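Local coordinates for protein cytochrome P450 CYP260B1 (Sorangium cellulosum, PDB 5HIW) that belongs to the cytochrome P450 family and carries an iron protoporphyrin IX group within a largely helical fold, at residues Ala46-Val51 against Gly327-Gly332; Glu283-Ala286 against Glu291-Ala294. All blocks are in the same frame, centred on the assembly; numbering follows the deposited sequence.

Contact 1. Residues Ala46-Val51 against Gly327-Gly332. With HEM (protoporphyrin IX containing Fe), chain B.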
loop_
_atom_site.group_PDB
_atom_site.type_symbol
_atom_site.label_atom_id
_atom_site.label_comp_id
_atom_site.label_asym_id
_atom_site.label_seq_id
_atom_site.Cartn_x
_atom_site.Cartn_y
_atom_site.Cartn_z
ATOM N N ALA A 46 -12.899 11.925 11.679
ATOM C CA ALA A 46 -12.490 12.416 12.987
ATOM C C ALA A 46 -12.370 11.339 14.021
ATOM O O ALA A 46 -11.492 11.413 14.865
ATOM C CB ALA A 46 -13.456 13.524 13.481
ATOM N N ASP A 47 -13.238 10.313 13.963
ATOM C CA ASP A 47 -13.126 9.193 14.859
ATOM C C ASP A 47 -11.944 8.298 14.502
ATOM O O ASP A 47 -11.232 7.820 15.399
ATOM C CB ASP A 47 -14.393 8.368 14.832
ATOM C CG ASP A 47 -15.636 9.161 15.351
ATOM O OD1 ASP A 47 -15.412 10.049 16.179
ATOM O OD2 ASP A 47 -16.788 8.848 14.974
ATOM N N VAL A 48 -11.697 8.139 13.221
ATOM C CA VAL A 48 -10.567 7.329 12.816
ATOM C C VAL A 48 -9.227 8.003 13.271
ATOM O O VAL A 48 -8.387 7.375 13.874
ATOM C CB VAL A 48 -10.542 7.073 11.285
ATOM C CG1 VAL A 48 -9.195 6.421 10.891
ATOM C CG2 VAL A 48 -11.692 6.153 10.888
ATOM N N VAL A 49 -9.088 9.291 13.024
ATOM C CA VAL A 49 -7.893 10.053 13.456
ATOM C C VAL A 49 -7.694 9.992 14.948
ATOM O O VAL A 49 -6.569 9.776 15.442
ATOM C CB VAL A 49 -7.983 11.465 12.912
ATOM C CG1 VAL A 49 -6.944 12.392 13.521
ATOM C CG2 VAL A 49 -7.877 11.435 11.353
ATOM N N ALA A 50 -8.797 10.147 15.690
ATOM C CA ALA A 50 -8.732 9.991 17.168
ATOM C C ALA A 50 -8.214 8.623 17.620
ATOM O O ALA A 50 -7.373 8.514 18.549
ATOM C CB ALA A 50 -10.130 10.290 17.764
ATOM N N VAL A 51 -8.730 7.532 17.021
ATOM C CA VAL A 51 -8.246 6.202 17.346
ATOM C C VAL A 51 -6.775 6.119 17.034
ATOM O O VAL A 51 -6.014 5.568 17.845
ATOM C CB VAL A 51 -8.958 5.068 16.575
ATOM C CG1 VAL A 51 -8.261 3.741 16.799
ATOM C CG2 VAL A 51 -10.416 4.978 17.049
ATOM N N GLY A 327 -4.266 15.378 4.112
ATOM C CA GLY A 327 -4.960 14.761 5.209
ATOM C C GLY A 327 -5.627 13.441 4.832
ATOM O O GLY A 327 -6.443 12.898 5.592
ATOM N N MET A 328 -5.217 12.893 3.702
ATOM C CA MET A 328 -5.682 11.548 3.290
ATOM C C MET A 328 -5.200 10.477 4.295
ATOM O O MET A 328 -4.224 10.671 5.011
ATOM C CB MET A 328 -5.180 11.289 1.862
ATOM C CG MET A 328 -5.993 11.961 0.765
ATOM S SD MET A 328 -5.285 13.593 0.386
ATOM C CE MET A 328 -3.821 13.177 -0.514
ATOM N N LEU A 329 -5.884 9.334 4.352
ATOM C CA LEU A 329 -5.641 8.310 5.326
ATOM C C LEU A 329 -4.974 7.085 4.698
ATOM O O LEU A 329 -4.870 6.048 5.376
ATOM C CB LEU A 329 -6.971 7.875 5.924
ATOM C CG LEU A 329 -7.607 8.952 6.865
ATOM C CD1 LEU A 329 -8.947 8.479 7.319
ATOM C CD2 LEU A 329 -6.775 9.320 8.035
ATOM N N ASN A 330 -4.671 7.163 3.410
ATOM C CA ASN A 330 -4.127 5.975 2.654
ATOM C C ASN A 330 -2.866 5.435 3.261
ATOM O O ASN A 330 -2.626 4.281 3.089
ATOM C CB ASN A 330 -3.956 6.240 1.166
ATOM C CG ASN A 330 -3.036 7.424 0.859
ATOM O OD1 ASN A 330 -3.232 8.506 1.360
ATOM N ND2 ASN A 330 -2.013 7.207 0.040
ATOM N N PHE A 331 -2.029 6.286 3.888
ATOM C CA PHE A 331 -0.813 5.855 4.535
ATOM C C PHE A 331 -0.999 5.836 6.053
ATOM O O PHE A 331 -0.043 5.782 6.810
ATOM C CB PHE A 331 0.330 6.815 4.116
ATOM C CG PHE A 331 0.784 6.699 2.690
ATOM C CD1 PHE A 331 1.175 5.485 2.151
ATOM C CD2 PHE A 331 0.872 7.827 1.879
ATOM C CE1 PHE A 331 1.607 5.397 0.817
ATOM C CE2 PHE A 331 1.258 7.744 0.560
ATOM C CZ PHE A 331 1.681 6.553 0.029
ATOM N N GLY A 332 -2.242 5.900 6.529
ATOM C CA GLY A 332 -2.469 5.864 7.950
ATOM C C GLY A 332 -2.261 7.235 8.576
ATOM O O GLY A 332 -2.490 8.279 7.929
HETATM C CHA HEM B . 2.591 1.171 7.527
HETATM C CHB HEM B . -0.128 1.814 3.548
HETATM C CHC HEM B . 3.778 1.337 0.800
HETATM C CHD HEM B . 6.161 -0.230 4.649
HETATM C C1A HEM B . 1.531 1.456 6.715
HETATM C C2A HEM B . 0.209 1.760 7.142
HETATM C C3A HEM B . -0.551 1.980 6.024
HETATM C C4A HEM B . 0.282 1.692 4.893
HETATM C CMA HEM B . -2.054 2.322 6.002
HETATM C CAA HEM B . -0.242 1.966 8.584
HETATM C CBA HEM B . -0.489 0.604 9.253
HETATM C CGA HEM B . -1.177 0.730 10.568
HETATM O O1A HEM B . -1.232 1.862 11.152
HETATM O O2A HEM B . -1.861 -0.233 10.996
HETATM C C1B HEM B . 0.664 1.693 2.471
HETATM C C2B HEM B . 0.201 1.983 1.142
HETATM C C3B HEM B . 1.335 1.859 0.363
HETATM C C4B HEM B . 2.456 1.462 1.218
HETATM C CMB HEM B . -1.209 2.302 0.614
HETATM C CAB HEM B . 1.277 2.021 -1.070
HETATM C CBB HEM B . 2.119 1.668 -1.983
HETATM C C1C HEM B . 4.800 0.864 1.622
HETATM C C2C HEM B . 6.123 0.626 1.131
HETATM C C3C HEM B . 6.790 0.172 2.235
HETATM C C4C HEM B . 5.888 0.092 3.338
HETATM C CMC HEM B . 6.482 0.882 -0.314
HETATM C CAC HEM B . 8.211 -0.213 2.339
HETATM C CBC HEM B . 9.122 0.348 1.558
HETATM C C1D HEM B . 5.335 0.055 5.731
HETATM C C2D HEM B . 5.818 -0.226 7.109
HETATM C C3D HEM B . 4.833 0.151 7.915
HETATM C C4D HEM B . 3.783 0.685 7.034
HETATM C CMD HEM B . 7.114 -0.896 7.525
HETATM C CAD HEM B . 4.814 0.159 9.453
HETATM C CBD HEM B . 5.273 1.528 9.919
HETATM C CGD HEM B . 5.332 1.650 11.447
HETATM O O1D HEM B . 4.669 0.887 12.215
HETATM O O2D HEM B . 6.051 2.551 11.998
HETATM N NA HEM B . 1.545 1.445 5.304
HETATM N NB HEM B . 2.006 1.525 2.467
HETATM N NC HEM B . 4.674 0.613 2.917
HETATM N ND HEM B . 4.088 0.586 5.736
HETATM FE FE HEM B . 3.086 1.077 4.146
HETATM O O HOH W 1 2.397 -1.107 3.997
#
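Leu329 is the one side chain of Gly327-Gly332 that touches Ala46-Val51, and its two methyls go to two consecutive valines. CD1 meets CG1 of Val48 at 4.1 Å, and CD2 meets CG2 of Val49 at the same separation of 4.1 Å. The leucine therefore straddles the pair by its forked end, lying obliquely to Val48 and roughly perpendicular to Val49. Both valines have CG1 anti to the backbone N, yet they offer different branches: Val48 uses that methyl (chi1 170°), whereas Val49 uses CG2, the one lying beside its N. The contact is purely apolar, without a hydrogen bond across it, and Val49 sits at its solvent-exposed border while Val48 and Leu329 are buried.

What sets Leu329 in place is its own backbone. Its N is hydrogen-bonded to His307 NE2, and its O accepts from Gly332 N at 2.9 Å, closing a type I turn. The turn overlaps the start of the haem-binding loop, whose sequence from Phe331 to Cys338 and beyond follows the P450 signature; as in other P450s, Cys338 is probably the iron's protein ligand. Phe331 turns its edge to the porphyrin, with CE1 3.6 Å from HEM C3B, on the side opposite the iron-bound water. Asn330 ND2 lies 3.3 Å above the plane of that phenyl ring, offset toward the rim, while Asn330 O and Gly332 N border two haem methyls.

Around this, Val48 also packs on strand 39-42, which shortly precedes its helix. On the loop side, Met328 and Asn330 rest on helix 261-271, and Phe331 packs against helix 341-358, so the leucine joins the short helix that follows strand 39-42 of the mixed sheet to the haem-binding loop.

Contact 2. Residues Glu283-Ala286 against Glu291-Ala294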
loop_
_atom_site.group_PDB
_atom_site.type_symbol
_atom_site.label_atom_id
_atom_site.label_comp_id
_atom_site.label_asym_id
_atom_site.label_seq_id
_atom_site.Cartn_x
_atom_site.Cartn_y
_atom_site.Cartn_z
ATOM N N GLU A 283 -7.394 -2.064 24.086
ATOM C CA GLU A 283 -6.641 -2.528 25.247
ATOM C C GLU A 283 -7.439 -2.286 26.543
ATOM O O GLU A 283 -7.310 -3.016 27.482
ATOM C CB GLU A 283 -5.279 -1.813 25.299
ATOM C CG GLU A 283 -4.272 -2.226 24.208
ATOM C CD GLU A 283 -3.694 -3.608 24.377
ATOM O OE1 GLU A 283 -3.908 -4.131 25.480
ATOM O OE2 GLU A 283 -3.009 -4.193 23.455
ATOM N N ARG A 284 -8.244 -1.255 26.554
ATOM C CA ARG A 284 -9.130 -0.941 27.683
ATOM C C ARG A 284 -10.464 -0.415 27.154
ATOM O O ARG A 284 -10.519 0.266 26.138
ATOM C CB ARG A 284 -8.481 0.076 28.641
ATOM C CG ARG A 284 -8.840 1.546 28.394
ATOM C CD ARG A 284 -7.957 2.454 29.224
ATOM N NE ARG A 284 -7.877 3.784 28.654
ATOM C CZ ARG A 284 -7.129 4.764 29.142
ATOM N NH1 ARG A 284 -6.363 4.556 30.216
ATOM N NH2 ARG A 284 -7.139 5.949 28.551
ATOM N N GLU A 285 -11.569 -0.750 27.822
ATOM C CA GLU A 285 -12.882 -0.307 27.322
ATOM C C GLU A 285 -12.877 1.152 26.890
ATOM O O GLU A 285 -12.356 2.040 27.581
ATOM C CB GLU A 285 -14.008 -0.516 28.355
ATOM C CG GLU A 285 -15.361 0.088 27.964
ATOM C CD GLU A 285 -16.304 0.267 29.147
ATOM O OE1 GLU A 285 -16.733 -0.779 29.684
ATOM O OE2 GLU A 285 -16.620 1.443 29.520
ATOM N N ALA A 286 -13.496 1.428 25.751
ATOM C CA ALA A 286 -13.539 2.804 25.318
ATOM C C ALA A 286 -14.808 3.001 24.571
ATOM O O ALA A 286 -15.519 2.034 24.228
ATOM C CB ALA A 286 -12.303 3.172 24.447
ATOM N N GLU A 291 -20.661 4.369 20.923
ATOM C CA GLU A 291 -20.795 2.985 21.037
ATOM C C GLU A 291 -19.691 2.577 21.953
ATOM O O GLU A 291 -18.617 3.199 21.945
ATOM C CB GLU A 291 -20.651 2.344 19.674
ATOM C CG GLU A 291 -21.701 2.801 18.668
ATOM C CD GLU A 291 -23.131 2.313 18.972
ATOM O OE1 GLU A 291 -23.306 1.283 19.635
ATOM O OE2 GLU A 291 -24.085 2.948 18.505
ATOM N N THR A 292 -19.948 1.510 22.704
ATOM C CA THR A 292 -18.996 0.966 23.639
ATOM C C THR A 292 -18.244 -0.144 23.039
ATOM O O THR A 292 -18.809 -1.054 22.399
ATOM C CB THR A 292 -19.722 0.467 24.899
ATOM O OG1 THR A 292 -19.994 1.613 25.700
ATOM C CG2 THR A 292 -18.876 -0.561 25.681
ATOM N N LEU A 293 -16.945 -0.073 23.263
ATOM C CA LEU A 293 -16.043 -1.037 22.751
ATOM C C LEU A 293 -15.354 -1.690 23.935
ATOM O O LEU A 293 -14.547 -1.071 24.614
ATOM C CB LEU A 293 -15.052 -0.338 21.803
ATOM C CG LEU A 293 -15.751 0.490 20.690
ATOM C CD1 LEU A 293 -14.750 1.327 19.910
ATOM C CD2 LEU A 293 -16.491 -0.450 19.744
ATOM N N ALA A 294 -15.709 -2.941 24.192
ATOM C CA ALA A 294 -15.102 -3.716 25.276
ATOM C C ALA A 294 -13.587 -3.884 25.085
ATOM O O ALA A 294 -13.129 -4.101 23.940
ATOM C CB ALA A 294 -15.756 -5.086 25.334
#
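Ala286 and Leu293 pair across an antiparallel beta-hairpin, the two-stranded sheet formed by strands 286-288 and 291-293. They form a hydrogen-bonded pair directly opposite each other, and their side chains emerge on one face: the methyl of Ala286 beside the buried isobutyl group of Leu293. CB of Leu293 rides close to the partner strand, 3.4 Å from Ala286 O, and CG, anti to the leucine's own carbonyl carbon, carries the two methyls onward.

Glu285 and Thr292 meet on the other face, where CG of the glutamate approaches CG2 of the threonine at 4.2 Å. The glutamate has CG anti to its backbone N (chi1 173°) and stays extended beyond it, which takes its aliphatic part over the facing strand, with CG 3.6 Å from Leu293 O. Both residues are exposed and touch a neighbouring molecule in the crystal, which may influence how they are turned.

Two backbone bonds fix this register. Ala286 N donates to Leu293 O at 2.9 Å. Leu293 N returns a shorter bond, 2.7 Å, to Ala286 O. Closer to the turn, Thr287 OG1 is hydrogen-bonded to Glu291 O. At the other end, the Glu283 carboxylate is held by a salt bridge from its OE2 to Arg61 NE. Besides the Ala286 amide, Leu293 O has a second, weaker partner: the CA-H of Glu285, with CA 3.3 Å from that oxygen and an angle of 143° at the hydrogen.

In the fold
From the N terminus, the chain passes through strand 39-42 into helix 45-53, where the first half of contact 1 lies. It then runs through most of the helical domain before strand 277-282 leads to contact 2, a hairpin closed over only four residues. Strand 298-302 brings the chain back into the mixed sheet, and the loop after it reaches 327-332 and completes contact 1. Contact 2 is thus nested inside the long loop of 275 residues that contact 1 closes. Their nearest atoms are about 6 Å apart without touching. Contact 1 ties the helix after strand 39-42 to the haem-binding loop ahead of helix 341-358; contact 2 is local, joining the start of strand 286-288 to strand 291-293 at the surface.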